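Long-range contacts in prolyl-ACP dehydrogenase (Oscillatoria sp., PDB 4IRN), which oxidises a prolyl group tethered to an acyl carrier protein, with FAD as cofactor, during biosynthesis of the cyanotoxin anatoxin-a: residues Ile128-Met133 / Asn273-Trp278; Ile157-Ala162 / Asp201-Phe206; Ala162-Ala167 / Gly189-Val194; Lys225-Leu230 / Glu252-Ser257. All blocks are in the same frame, centred on the assembly; numbering follows the deposited sequence.

Interaction 1: Ile128-Met133 / Asn273-Trp278; sequences IWACEM and NHSMEW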
# COMPACT_ATOMS: atom_id res chain seq x y z
N ILE A 128 16.89 -22.57 -20.41
CA ILE A 128 16.86 -21.75 -21.63
C ILE A 128 17.61 -20.42 -21.51
O ILE A 128 18.56 -20.17 -22.26
CB ILE A 128 15.40 -21.52 -22.13
CG1 ILE A 128 14.72 -22.85 -22.48
CG2 ILE A 128 15.38 -20.58 -23.33
CD1 ILE A 128 13.19 -22.84 -22.31
N TRP A 129 17.16 -19.55 -20.59
CA TRP A 129 17.67 -18.19 -20.41
C TRP A 129 19.01 -18.02 -19.71
O TRP A 129 19.78 -17.14 -20.11
CB TRP A 129 16.60 -17.24 -19.85
CG TRP A 129 15.27 -17.38 -20.52
CD1 TRP A 129 14.14 -17.92 -19.99
CD2 TRP A 129 14.94 -17.04 -21.88
NE1 TRP A 129 13.12 -17.92 -20.91
CE2 TRP A 129 13.59 -17.39 -22.09
CE3 TRP A 129 15.66 -16.46 -22.94
CZ2 TRP A 129 12.94 -17.18 -23.31
CZ3 TRP A 129 15.02 -16.26 -24.16
CH2 TRP A 129 13.68 -16.62 -24.34
N ALA A 130 19.29 -18.84 -18.67
CA ALA A 130 20.55 -18.71 -17.93
C ALA A 130 21.68 -19.62 -18.41
O ALA A 130 22.83 -19.45 -17.96
CB ALA A 130 20.30 -18.91 -16.44
N CYS A 131 21.39 -20.57 -19.32
CA CYS A 131 22.38 -21.51 -19.82
C CYS A 131 22.53 -21.51 -21.33
O CYS A 131 23.64 -21.28 -21.82
CB CYS A 131 22.12 -22.91 -19.27
SG CYS A 131 21.94 -22.98 -17.47
N GLU A 132 21.44 -21.79 -22.08
CA GLU A 132 21.46 -21.83 -23.55
C GLU A 132 21.79 -20.47 -24.17
O GLU A 132 22.60 -20.41 -25.09
CB GLU A 132 20.14 -22.37 -24.13
CG GLU A 132 19.86 -23.85 -23.89
CD GLU A 132 18.59 -24.37 -24.54
OE1 GLU A 132 17.68 -23.56 -24.83
OE2 GLU A 132 18.48 -25.60 -24.72
N MET A 133 21.14 -19.39 -23.67
CA MET A 133 21.35 -18.02 -24.16
C MET A 133 22.79 -17.48 -24.03
O MET A 133 23.33 -17.07 -25.06
CB MET A 133 20.33 -17.04 -23.60
CG MET A 133 18.94 -17.17 -24.20
SD MET A 133 18.82 -17.25 -26.00
CE MET A 133 19.60 -15.71 -26.49
N ASN A 273 25.84 -10.55 -16.64
CA ASN A 273 24.96 -9.41 -16.87
C ASN A 273 24.11 -9.62 -18.12
O ASN A 273 22.96 -9.17 -18.15
CB ASN A 273 25.76 -8.11 -16.93
CG ASN A 273 26.14 -7.52 -15.57
OD1 ASN A 273 25.55 -7.84 -14.52
ND2 ASN A 273 27.16 -6.66 -15.57
N HIS A 274 24.67 -10.34 -19.15
CA HIS A 274 23.90 -10.69 -20.35
C HIS A 274 22.89 -11.79 -19.97
O HIS A 274 21.73 -11.74 -20.38
CB HIS A 274 24.84 -11.17 -21.46
CG HIS A 274 24.15 -11.63 -22.71
ND1 HIS A 274 23.80 -12.96 -22.88
CD2 HIS A 274 23.73 -10.92 -23.78
CE1 HIS A 274 23.20 -13.02 -24.06
NE2 HIS A 274 23.13 -11.82 -24.64
N SER A 275 23.32 -12.74 -19.12
CA SER A 275 22.51 -13.84 -18.60
C SER A 275 21.34 -13.30 -17.75
O SER A 275 20.23 -13.81 -17.88
CB SER A 275 23.38 -14.82 -17.81
OG SER A 275 22.62 -15.77 -17.09
N MET A 276 21.57 -12.23 -16.95
CA MET A 276 20.55 -11.57 -16.13
C MET A 276 19.53 -10.80 -16.97
O MET A 276 18.40 -10.63 -16.54
CB MET A 276 21.17 -10.67 -15.06
CG MET A 276 21.70 -11.42 -13.86
SD MET A 276 20.60 -12.70 -13.24
CE MET A 276 20.84 -12.53 -11.46
N GLU A 277 19.93 -10.31 -18.14
CA GLU A 277 19.02 -9.62 -19.06
C GLU A 277 17.92 -10.61 -19.51
O GLU A 277 16.73 -10.33 -19.36
CB GLU A 277 19.77 -9.11 -20.29
CG GLU A 277 19.95 -7.61 -20.33
CD GLU A 277 20.91 -7.19 -21.42
OE1 GLU A 277 22.13 -7.10 -21.14
OE2 GLU A 277 20.44 -6.96 -22.55
N TRP A 278 18.33 -11.80 -20.01
CA TRP A 278 17.41 -12.84 -20.49
C TRP A 278 16.64 -13.47 -19.36
O TRP A 278 15.44 -13.74 -19.52
CB TRP A 278 18.17 -13.91 -21.30
CG TRP A 278 18.74 -13.40 -22.59
CD1 TRP A 278 20.03 -13.05 -22.82
CD2 TRP A 278 18.03 -13.13 -23.80
NE1 TRP A 278 20.17 -12.57 -24.11
CE2 TRP A 278 18.95 -12.62 -24.73
CE3 TRP A 278 16.68 -13.25 -24.19
CZ2 TRP A 278 18.59 -12.24 -26.03
CZ3 TRP A 278 16.33 -12.90 -25.49
CH2 TRP A 278 17.28 -12.40 -26.39
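The indole of W278 has M133 on one face. The methyl CE lies 3.8 Å from the centroid of its six-membered ring, a CH-pi contact 21° off the normal, and SD stands higher above the same face at 4.7 Å from that centroid, giving a Met-aromatic pair. M133 is bent at chi2 (-49°) and chi3, which curls its end over the indole; a flexible, polarisable thioether suits that task. W129 meets W278 rim to rim, with planes 5° apart, and its CZ3 comes 3.4 Å from CE3 of W278. A face of W129 is covered by CG2 of I128, while its NE1 is hydrogen-bonded to N125 OD1. The H274 ring has CD1 of W278 over one face and the carbonyl O of M133 at its edge, and sets its ND1 in plane at the indole's edge.

At one of the two closest backbone approaches, small residues meet: A130 CA is 3.7 Å from S275 OG. The two helices run roughly antiparallel, with axes 8.2 Å apart at closest approach. In 128-133 the helix widens into a pi-type turn, and M133 N bonds I128 O at 3.0 Å.

Helix 118-138 is joined to helix 268-282 across a buried interface. Helix 101-114 borders the indoles, touching W129 through T104 and L108 and W278 through I101, and the FAD-binding H160 of strand 158-161 packs on A130 and S275.

Interaction 2: Ile157-Ala162 / Asp201-Phe206; sequences IASHAA and DLFIIF. With FAD (flavin-adenine dinucleotide), chain I.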
# COMPACT_ATOMS: atom_id res chain seq x y z
N ILE A 157 20.32 -31.51 -19.78
CA ILE A 157 19.82 -30.45 -18.92
C ILE A 157 20.99 -29.61 -18.44
O ILE A 157 22.09 -30.13 -18.23
CB ILE A 157 18.95 -31.04 -17.77
CG1 ILE A 157 17.66 -31.62 -18.34
CG2 ILE A 157 18.62 -30.01 -16.70
CD1 ILE A 157 17.41 -33.03 -18.01
N ALA A 158 20.78 -28.30 -18.33
CA ALA A 158 21.83 -27.40 -17.89
C ALA A 158 21.49 -26.66 -16.60
O ALA A 158 20.31 -26.42 -16.30
CB ALA A 158 22.21 -26.44 -19.01
N SER A 159 22.53 -26.33 -15.83
CA SER A 159 22.47 -25.61 -14.57
C SER A 159 23.37 -24.39 -14.65
O SER A 159 24.39 -24.41 -15.34
CB SER A 159 22.90 -26.51 -13.41
OG SER A 159 21.85 -27.39 -13.04
N HIS A 160 22.96 -23.33 -13.95
CA HIS A 160 23.68 -22.07 -13.86
C HIS A 160 24.08 -21.94 -12.39
O HIS A 160 23.22 -21.78 -11.53
CB HIS A 160 22.76 -20.92 -14.34
CG HIS A 160 23.33 -19.54 -14.17
ND1 HIS A 160 23.09 -18.81 -13.01
CD2 HIS A 160 24.09 -18.80 -15.01
CE1 HIS A 160 23.70 -17.66 -13.19
NE2 HIS A 160 24.32 -17.60 -14.36
N ALA A 161 25.39 -22.10 -12.10
CA ALA A 161 25.92 -22.00 -10.73
C ALA A 161 26.82 -20.79 -10.59
O ALA A 161 27.98 -20.79 -11.03
CB ALA A 161 26.66 -23.27 -10.35
N ALA A 162 26.25 -19.71 -10.00
CA ALA A 162 26.92 -18.43 -9.78
C ALA A 162 26.91 -18.02 -8.33
O ALA A 162 27.96 -17.64 -7.82
CB ALA A 162 26.28 -17.36 -10.64
N ASP A 201 23.38 -32.17 -16.98
CA ASP A 201 24.43 -32.83 -17.75
C ASP A 201 25.58 -31.86 -18.01
O ASP A 201 26.72 -32.30 -18.17
CB ASP A 201 23.86 -33.40 -19.05
CG ASP A 201 22.82 -34.48 -18.83
OD1 ASP A 201 23.19 -35.60 -18.42
OD2 ASP A 201 21.61 -34.18 -19.02
N LEU A 202 25.28 -30.55 -18.04
CA LEU A 202 26.25 -29.47 -18.23
C LEU A 202 26.05 -28.35 -17.18
O LEU A 202 24.91 -27.94 -16.92
CB LEU A 202 26.20 -28.91 -19.67
CG LEU A 202 27.29 -27.91 -20.09
CD1 LEU A 202 28.67 -28.59 -20.26
CD2 LEU A 202 26.90 -27.20 -21.38
N PHE A 203 27.15 -27.89 -16.59
CA PHE A 203 27.15 -26.86 -15.56
C PHE A 203 27.82 -25.58 -16.04
O PHE A 203 28.97 -25.62 -16.47
CB PHE A 203 27.83 -27.39 -14.29
CG PHE A 203 27.04 -28.47 -13.57
CD1 PHE A 203 27.17 -29.81 -13.92
CD2 PHE A 203 26.19 -28.14 -12.51
CE1 PHE A 203 26.45 -30.80 -13.25
CE2 PHE A 203 25.46 -29.14 -11.85
CZ PHE A 203 25.60 -30.46 -12.22
N ILE A 204 27.09 -24.46 -15.98
CA ILE A 204 27.61 -23.13 -16.33
C ILE A 204 28.09 -22.51 -15.00
O ILE A 204 27.26 -22.11 -14.17
CB ILE A 204 26.57 -22.26 -17.10
CG1 ILE A 204 25.96 -22.98 -18.34
CG2 ILE A 204 27.10 -20.87 -17.44
CD1 ILE A 204 26.94 -23.46 -19.44
N ILE A 205 29.39 -22.49 -14.78
CA ILE A 205 30.01 -22.04 -13.54
C ILE A 205 30.75 -20.71 -13.64
O ILE A 205 31.58 -20.53 -14.52
CB ILE A 205 30.87 -23.18 -12.92
CG1 ILE A 205 30.06 -24.50 -12.90
CG2 ILE A 205 31.47 -22.79 -11.58
CD1 ILE A 205 30.31 -25.50 -11.83
N PHE A 206 30.45 -19.80 -12.70
CA PHE A 206 31.07 -18.48 -12.59
C PHE A 206 32.15 -18.52 -11.53
O PHE A 206 31.85 -18.74 -10.36
CB PHE A 206 29.99 -17.40 -12.33
CG PHE A 206 29.18 -17.11 -13.57
CD1 PHE A 206 28.06 -17.87 -13.89
CD2 PHE A 206 29.55 -16.08 -14.44
CE1 PHE A 206 27.33 -17.62 -15.07
CE2 PHE A 206 28.82 -15.83 -15.60
CZ PHE A 206 27.71 -16.60 -15.91
PA FAD I . 21.35 -12.02 0.34
O1A FAD I . 21.96 -11.69 -0.97
O2A FAD I . 22.13 -12.70 1.44
O5B FAD I . 20.84 -10.69 1.03
C5B FAD I . 20.10 -10.76 2.26
C4B FAD I . 19.00 -9.73 2.20
O4B FAD I . 19.58 -8.42 2.25
C3B FAD I . 18.10 -9.81 0.97
O3B FAD I . 16.76 -10.06 1.39
C2B FAD I . 18.26 -8.46 0.25
O2B FAD I . 16.99 -7.85 0.08
C1B FAD I . 19.09 -7.60 1.20
N9A FAD I . 20.21 -6.91 0.57
C8A FAD I . 21.43 -7.45 0.24
N7A FAD I . 22.23 -6.62 -0.38
C5A FAD I . 21.50 -5.45 -0.46
C6A FAD I . 21.79 -4.18 -1.02
N6A FAD I . 22.94 -3.87 -1.61
N1A FAD I . 20.83 -3.23 -0.95
C2A FAD I . 19.67 -3.53 -0.36
N3A FAD I . 19.30 -4.68 0.21
C4A FAD I . 20.25 -5.61 0.12
N1 FAD I . 21.59 -18.83 -7.98
C2 FAD I . 22.39 -19.35 -8.97
O2 FAD I . 23.53 -18.91 -9.16
N3 FAD I . 21.93 -20.41 -9.75
C4 FAD I . 20.71 -21.01 -9.64
O4 FAD I . 20.41 -21.94 -10.39
C4X FAD I . 19.86 -20.47 -8.58
N5 FAD I . 18.68 -21.02 -8.39
C5X FAD I . 17.90 -20.53 -7.34
C6 FAD I . 16.65 -21.10 -7.12
C7 FAD I . 15.81 -20.65 -6.10
C7M FAD I . 14.43 -21.23 -5.96
C8 FAD I . 16.26 -19.61 -5.26
C8M FAD I . 15.39 -19.08 -4.14
C9 FAD I . 17.51 -19.05 -5.46
C9A FAD I . 18.34 -19.48 -6.49
N10 FAD I . 19.63 -18.91 -6.73
C10 FAD I . 20.39 -19.37 -7.78
C1' FAD I . 20.15 -17.89 -5.80
C2' FAD I . 19.31 -16.63 -5.87
O2' FAD I . 19.62 -15.86 -7.03
C3' FAD I . 19.44 -15.82 -4.59
O3' FAD I . 18.19 -15.81 -3.90
C4' FAD I . 19.92 -14.38 -4.79
O4' FAD I . 21.20 -14.37 -5.43
C5' FAD I . 19.91 -13.56 -3.51
O5' FAD I . 20.89 -14.05 -2.59
P FAD I . 20.48 -14.35 -1.07
O1P FAD I . 19.14 -14.96 -0.97
O2P FAD I . 21.73 -15.12 -0.70
O3P FAD I . 20.24 -13.10 -0.10
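A161, F206 and S159 carry most of this pairing of two parallel strands. A161 is held through both of its backbone polar atoms: its N donates to I204 O at 2.8 Å and its O accepts from F206 N at 3.1 Å. Its methyl, on the same sheet face as I205, is small enough to sit beside CG1 of I205. S159 repeats the pattern two residues earlier, N giving to L202 O and O taking I204 N at 2.8 Å in a bond straight to 170°. On that same face its CB rests 3.8 Å from CD2 of F203, while OG is satisfied by T195 O.

F206 closes the row with its ring. CD1 lies 3.7 Å from CB of A162, and the ring also meets the imidazole of H160 at an oblique 59°. In H160, CG is anti to the backbone N (chi1 174°), which swings the imidazole along the sheet toward F206. Main chain near the strand's end and just beyond it binds the flavin's pyrimidine edge: H160 O accepts from N3 of the flavin at 2.6 Å, and A162 N donates to its O2 at 3.0 Å. At the other end I157 O accepts from the N of both D201 and L202, and D201 OD2 answers I157 N with its anti lone pair at 3.1 Å.

Within the chain, strand 158-161 borders this mixed sheet in the beta-rich middle domain of the acyl-CoA dehydrogenase fold. Strand 202-208 lies inward, with 218-224 beyond it, and helices 118-138 and 268-282 pack on the face bearing A158, H160 and I204.

Interaction 3: Ala162-Ala167 / Gly189-Val194; sequences ATEPQA and GYKHYV. With FAD (flavin-adenine dinucleotide), chain I.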
# COMPACT_ATOMS: atom_id res chain seq x y z
N ALA A 162 26.25 -19.71 -10.00
CA ALA A 162 26.92 -18.43 -9.78
C ALA A 162 26.91 -18.02 -8.33
O ALA A 162 27.96 -17.64 -7.82
CB ALA A 162 26.28 -17.36 -10.64
N THR A 163 25.75 -18.10 -7.65
CA THR A 163 25.59 -17.71 -6.24
C THR A 163 26.41 -18.56 -5.26
O THR A 163 26.63 -19.74 -5.52
CB THR A 163 24.09 -17.65 -5.86
OG1 THR A 163 23.94 -16.95 -4.63
CG2 THR A 163 23.48 -19.02 -5.71
N GLU A 164 26.86 -17.97 -4.14
CA GLU A 164 27.65 -18.58 -3.06
C GLU A 164 27.15 -18.11 -1.67
O GLU A 164 26.52 -17.06 -1.60
CB GLU A 164 29.13 -18.19 -3.21
CG GLU A 164 29.76 -18.60 -4.53
CD GLU A 164 31.24 -18.31 -4.65
OE1 GLU A 164 31.77 -18.46 -5.78
OE2 GLU A 164 31.88 -17.95 -3.63
N PRO A 165 27.46 -18.81 -0.56
CA PRO A 165 27.00 -18.34 0.77
C PRO A 165 27.39 -16.91 1.17
O PRO A 165 26.63 -16.27 1.88
CB PRO A 165 27.58 -19.36 1.74
CG PRO A 165 28.61 -20.08 0.97
CD PRO A 165 28.17 -20.09 -0.44
N GLN A 166 28.54 -16.41 0.67
CA GLN A 166 29.05 -15.05 0.95
C GLN A 166 28.88 -14.14 -0.26
O GLN A 166 29.32 -12.99 -0.23
CB GLN A 166 30.54 -15.10 1.36
CG GLN A 166 30.82 -15.83 2.68
CD GLN A 166 31.03 -17.33 2.52
OE1 GLN A 166 31.03 -17.89 1.40
NE2 GLN A 166 31.22 -18.02 3.63
N ALA A 167 28.31 -14.68 -1.35
CA ALA A 167 28.10 -13.95 -2.60
C ALA A 167 26.74 -14.30 -3.24
O ALA A 167 26.66 -15.20 -4.08
CB ALA A 167 29.25 -14.21 -3.56
N GLY A 189 35.69 -24.34 -4.92
CA GLY A 189 34.67 -23.46 -4.36
C GLY A 189 33.38 -24.15 -3.96
O GLY A 189 33.26 -25.38 -4.06
N TYR A 190 32.41 -23.36 -3.50
CA TYR A 190 31.11 -23.86 -3.07
C TYR A 190 30.01 -22.96 -3.60
O TYR A 190 30.09 -21.73 -3.45
CB TYR A 190 31.06 -24.03 -1.54
CG TYR A 190 29.70 -24.18 -0.90
CD1 TYR A 190 28.88 -25.28 -1.18
CD2 TYR A 190 29.27 -23.30 0.08
CE1 TYR A 190 27.65 -25.45 -0.54
CE2 TYR A 190 28.07 -23.49 0.75
CZ TYR A 190 27.26 -24.56 0.43
OH TYR A 190 26.06 -24.72 1.09
N LYS A 191 29.03 -23.56 -4.27
CA LYS A 191 27.89 -22.84 -4.84
C LYS A 191 26.62 -23.35 -4.22
O LYS A 191 26.32 -24.55 -4.36
CB LYS A 191 27.81 -22.99 -6.38
CG LYS A 191 29.02 -22.53 -7.18
CD LYS A 191 29.09 -21.04 -7.35
CE LYS A 191 30.25 -20.59 -8.19
NZ LYS A 191 30.33 -19.10 -8.23
N HIS A 192 25.90 -22.49 -3.50
CA HIS A 192 24.62 -22.89 -2.96
C HIS A 192 23.53 -22.51 -3.96
O HIS A 192 23.80 -21.69 -4.84
CB HIS A 192 24.40 -22.40 -1.52
CG HIS A 192 24.20 -20.92 -1.28
ND1 HIS A 192 24.17 -20.01 -2.33
CD2 HIS A 192 23.99 -20.25 -0.13
CE1 HIS A 192 23.94 -18.83 -1.77
NE2 HIS A 192 23.83 -18.92 -0.45
N TYR A 193 22.36 -23.16 -3.89
CA TYR A 193 21.24 -22.97 -4.83
C TYR A 193 21.63 -23.16 -6.31
O TYR A 193 22.01 -22.19 -6.98
CB TYR A 193 20.48 -21.63 -4.63
CG TYR A 193 20.22 -21.26 -3.18
CD1 TYR A 193 19.35 -22.01 -2.40
CD2 TYR A 193 20.83 -20.16 -2.60
CE1 TYR A 193 19.12 -21.69 -1.06
CE2 TYR A 193 20.60 -19.82 -1.27
CZ TYR A 193 19.74 -20.58 -0.51
OH TYR A 193 19.51 -20.24 0.81
N VAL A 194 21.57 -24.40 -6.81
CA VAL A 194 21.90 -24.70 -8.21
C VAL A 194 20.70 -25.42 -8.84
O VAL A 194 20.61 -26.64 -8.77
CB VAL A 194 23.25 -25.48 -8.36
CG1 VAL A 194 23.62 -25.67 -9.83
CG2 VAL A 194 24.39 -24.80 -7.62
PA FAD I . 21.35 -12.02 0.34
O1A FAD I . 21.96 -11.69 -0.97
O2A FAD I . 22.13 -12.70 1.44
O5B FAD I . 20.84 -10.69 1.03
C5B FAD I . 20.10 -10.76 2.26
C4B FAD I . 19.00 -9.73 2.20
O4B FAD I . 19.58 -8.42 2.25
C3B FAD I . 18.10 -9.81 0.97
O3B FAD I . 16.76 -10.06 1.39
C2B FAD I . 18.26 -8.46 0.25
O2B FAD I . 16.99 -7.85 0.08
C1B FAD I . 19.09 -7.60 1.20
N9A FAD I . 20.21 -6.91 0.57
C8A FAD I . 21.43 -7.45 0.24
N7A FAD I . 22.23 -6.62 -0.38
C5A FAD I . 21.50 -5.45 -0.46
C6A FAD I . 21.79 -4.18 -1.02
N6A FAD I . 22.94 -3.87 -1.61
N1A FAD I . 20.83 -3.23 -0.95
C2A FAD I . 19.67 -3.53 -0.36
N3A FAD I . 19.30 -4.68 0.21
C4A FAD I . 20.25 -5.61 0.12
N1 FAD I . 21.59 -18.83 -7.98
C2 FAD I . 22.39 -19.35 -8.97
O2 FAD I . 23.53 -18.91 -9.16
N3 FAD I . 21.93 -20.41 -9.75
C4 FAD I . 20.71 -21.01 -9.64
O4 FAD I . 20.41 -21.94 -10.39
C4X FAD I . 19.86 -20.47 -8.58
N5 FAD I . 18.68 -21.02 -8.39
C5X FAD I . 17.90 -20.53 -7.34
C6 FAD I . 16.65 -21.10 -7.12
C7 FAD I . 15.81 -20.65 -6.10
C7M FAD I . 14.43 -21.23 -5.96
C8 FAD I . 16.26 -19.61 -5.26
C8M FAD I . 15.39 -19.08 -4.14
C9 FAD I . 17.51 -19.05 -5.46
C9A FAD I . 18.34 -19.48 -6.49
N10 FAD I . 19.63 -18.91 -6.73
C10 FAD I . 20.39 -19.37 -7.78
C1' FAD I . 20.15 -17.89 -5.80
C2' FAD I . 19.31 -16.63 -5.87
O2' FAD I . 19.62 -15.86 -7.03
C3' FAD I . 19.44 -15.82 -4.59
O3' FAD I . 18.19 -15.81 -3.90
C4' FAD I . 19.92 -14.38 -4.79
O4' FAD I . 21.20 -14.37 -5.43
C5' FAD I . 19.91 -13.56 -3.51
O5' FAD I . 20.89 -14.05 -2.59
P FAD I . 20.48 -14.35 -1.07
O1P FAD I . 19.14 -14.96 -0.97
O2P FAD I . 21.73 -15.12 -0.70
O3P FAD I . 20.24 -13.10 -0.10
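K191 reaches across to E164 and A162 with one ammonium group. Its chain bends once, at chi2 (-78°), and runs straight from there, carrying NZ to A162 O at 2.8 Å and E164 OE1 at 2.9 Å. The first bond comes from above the carbonyl plane, 39° out of it; the second is a salt bridge on the anti lone pair of the carboxylate. A third acceptor, F206 O, completes the grip, so this buried charge is well met. E164, extended beyond CG, is itself fixed by T176 and K175, a good use of a long acid with two oxygens.

Residues E164 to A167 make a type I beta turn in the loop after strand 158-161, set against the end of strand 184-191 in the middle domain of the acyl-CoA dehydrogenase fold. OG1 of T163 donates to A167 O at 3.3 Å, helping to tie the turn off, and lies at the edge of the H192 ring, 3.4 Å from CE1. T163 N gives flavin O2 a bond of 2.8 Å, which would help to draw negative charge toward that end of the isoalloxazine.

H192 adopts a chi1 of 69°, with CG between its backbone N and carbonyl carbon. This lays the imidazole under the E164-P165 peptide: P165 CD is 4.2 Å from the ring centroid, a CH-pi contact, and Y193 covers the opposite face. The proline ring also rests CG against Y190, 3.4 Å from CD2. Y193 puts CB 3.5 Å from flavin N10 and packs against A377 of the second subunit.

Interaction 4: Lys225-Leu230 / Glu252-Ser257; sequences KDTPGL and ENCEVS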
# COMPACT_ATOMS: atom_id res chain seq x y z
N LYS A 225 28.67 -33.15 -16.39
CA LYS A 225 28.27 -33.96 -15.24
C LYS A 225 29.30 -35.10 -15.03
O LYS A 225 29.87 -35.59 -15.99
CB LYS A 225 26.86 -34.51 -15.52
CG LYS A 225 26.33 -35.58 -14.58
CD LYS A 225 24.99 -36.18 -15.10
CE LYS A 225 25.12 -37.18 -16.23
NZ LYS A 225 25.86 -38.40 -15.86
N ASP A 226 29.52 -35.52 -13.81
CA ASP A 226 30.45 -36.60 -13.45
C ASP A 226 31.89 -36.28 -13.86
O ASP A 226 32.58 -37.12 -14.44
CB ASP A 226 30.01 -37.97 -14.03
CG ASP A 226 28.80 -38.61 -13.39
OD1 ASP A 226 28.59 -38.39 -12.17
OD2 ASP A 226 28.09 -39.36 -14.09
N THR A 227 32.33 -35.05 -13.56
CA THR A 227 33.71 -34.66 -13.77
C THR A 227 34.32 -34.82 -12.37
O THR A 227 33.69 -34.37 -11.41
CB THR A 227 33.83 -33.24 -14.35
OG1 THR A 227 33.23 -33.24 -15.64
CG2 THR A 227 35.27 -32.76 -14.46
N PRO A 228 35.48 -35.52 -12.22
CA PRO A 228 36.03 -35.70 -10.87
C PRO A 228 36.26 -34.35 -10.17
O PRO A 228 36.91 -33.47 -10.73
CB PRO A 228 37.33 -36.48 -11.12
CG PRO A 228 37.13 -37.13 -12.43
CD PRO A 228 36.33 -36.16 -13.23
N GLY A 229 35.62 -34.20 -9.03
CA GLY A 229 35.68 -32.99 -8.22
C GLY A 229 34.37 -32.24 -8.09
O GLY A 229 34.27 -31.31 -7.28
N LEU A 230 33.36 -32.63 -8.88
CA LEU A 230 32.04 -32.02 -8.92
C LEU A 230 31.09 -32.80 -7.98
O LEU A 230 30.60 -33.87 -8.32
CB LEU A 230 31.55 -32.04 -10.39
CG LEU A 230 30.29 -31.27 -10.75
CD1 LEU A 230 30.59 -29.80 -10.96
CD2 LEU A 230 29.70 -31.82 -12.02
N GLU A 252 35.91 -29.58 -5.79
CA GLU A 252 37.15 -29.98 -5.15
C GLU A 252 38.18 -30.40 -6.19
O GLU A 252 38.19 -31.54 -6.62
CB GLU A 252 36.90 -31.08 -4.08
CG GLU A 252 36.86 -30.54 -2.65
CD GLU A 252 38.12 -29.85 -2.16
OE1 GLU A 252 39.19 -30.50 -2.12
OE2 GLU A 252 38.03 -28.66 -1.76
N ASN A 253 39.03 -29.44 -6.62
CA ASN A 253 40.08 -29.61 -7.65
C ASN A 253 39.50 -30.16 -8.96
O ASN A 253 40.03 -31.09 -9.57
CB ASN A 253 41.28 -30.44 -7.15
CG ASN A 253 41.97 -29.80 -5.97
OD1 ASN A 253 42.68 -28.79 -6.11
ND2 ASN A 253 41.78 -30.38 -4.79
N CYS A 254 38.39 -29.56 -9.37
CA CYS A 254 37.65 -29.89 -10.58
C CYS A 254 38.42 -29.37 -11.80
O CYS A 254 38.59 -28.16 -11.96
CB CYS A 254 36.25 -29.30 -10.50
SG CYS A 254 35.02 -30.15 -11.50
N GLU A 255 38.95 -30.30 -12.63
CA GLU A 255 39.71 -29.97 -13.83
C GLU A 255 38.82 -29.75 -15.04
O GLU A 255 37.93 -30.57 -15.31
CB GLU A 255 40.77 -31.02 -14.15
CG GLU A 255 42.03 -30.90 -13.31
CD GLU A 255 43.17 -31.81 -13.69
OE1 GLU A 255 42.95 -32.79 -14.45
OE2 GLU A 255 44.29 -31.57 -13.18
N VAL A 256 39.08 -28.67 -15.78
CA VAL A 256 38.37 -28.30 -17.00
C VAL A 256 39.34 -27.73 -18.06
O VAL A 256 40.23 -26.95 -17.72
CB VAL A 256 37.12 -27.39 -16.72
CG1 VAL A 256 37.51 -26.00 -16.22
CG2 VAL A 256 36.21 -27.31 -17.93
N SER A 257 39.17 -28.15 -19.32
CA SER A 257 39.99 -27.68 -20.44
C SER A 257 39.72 -26.21 -20.75
O SER A 257 38.61 -25.73 -20.53
CB SER A 257 39.70 -28.53 -21.67
OG SER A 257 40.43 -28.11 -22.81
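A type II beta turn from T227 to L230, closed by L230 N on T227 O at 3.1 Å, brings G229 to within 4.4 Å of C254, CA to CA. The turn leads into strand 230-232, which is outermost within the chain in the antiparallel sheet of the acyl-CoA dehydrogenase middle domain, beside strand 249-257. The partner segment begins at a corner of strand 249-257, where N253 and C254 both face L187 in a G1 beta bulge. One backbone bond joins the segments: E252 N donates to G229 O at 2.8 Å, nearly straight (169°), on a lone pair in the carbonyl plane.

G229 has phi 114° and psi -10°, a conformation that glycine, without a side chain, adopts readily, and its CA lies against the partner backbone. P228 fits the preceding corner of the turn, where its ring restricts phi. N253 takes up the left-handed helical conformation, which asparagine tolerates better than most residues, and its N bonds N188 OD1.

C254 is the buried centre of an otherwise surface contact. Its SG, anti to the backbone N, faces the turn, 4.1 Å from CB of L230 and 4.0 Å from CG2 of T227. The carboxylate of E255, by contrast, pairs with K184. T227 divides its branches by polarity: OG1 bonds back to E224 O, whereas the methyl CG2, anti to the backbone N, reaches across to lie 3.5 Å from E255 O.

In the fold
Interactions 2, 3 and 4 lie in the middle domain, all within the chain span between the two helices that interaction 1 brings together. Interaction 2 is the hub. It touches interaction 1 (centres about 12 Å apart) where H160 meets helix 118-138, shares A162 with interaction 3, also about 12 Å away, and reaches interaction 4, about 13 Å off, through D201 and K225. Interactions 3 and 4, about 17 Å apart, come one after the other along the chain and involve the neighbouring strands 184-191 and 249-257 of the antiparallel sheet. The helical core therefore backs the sheet whose edge strand and following loop bind the flavin's pyrimidine end, while interaction 4 lies at the far surface.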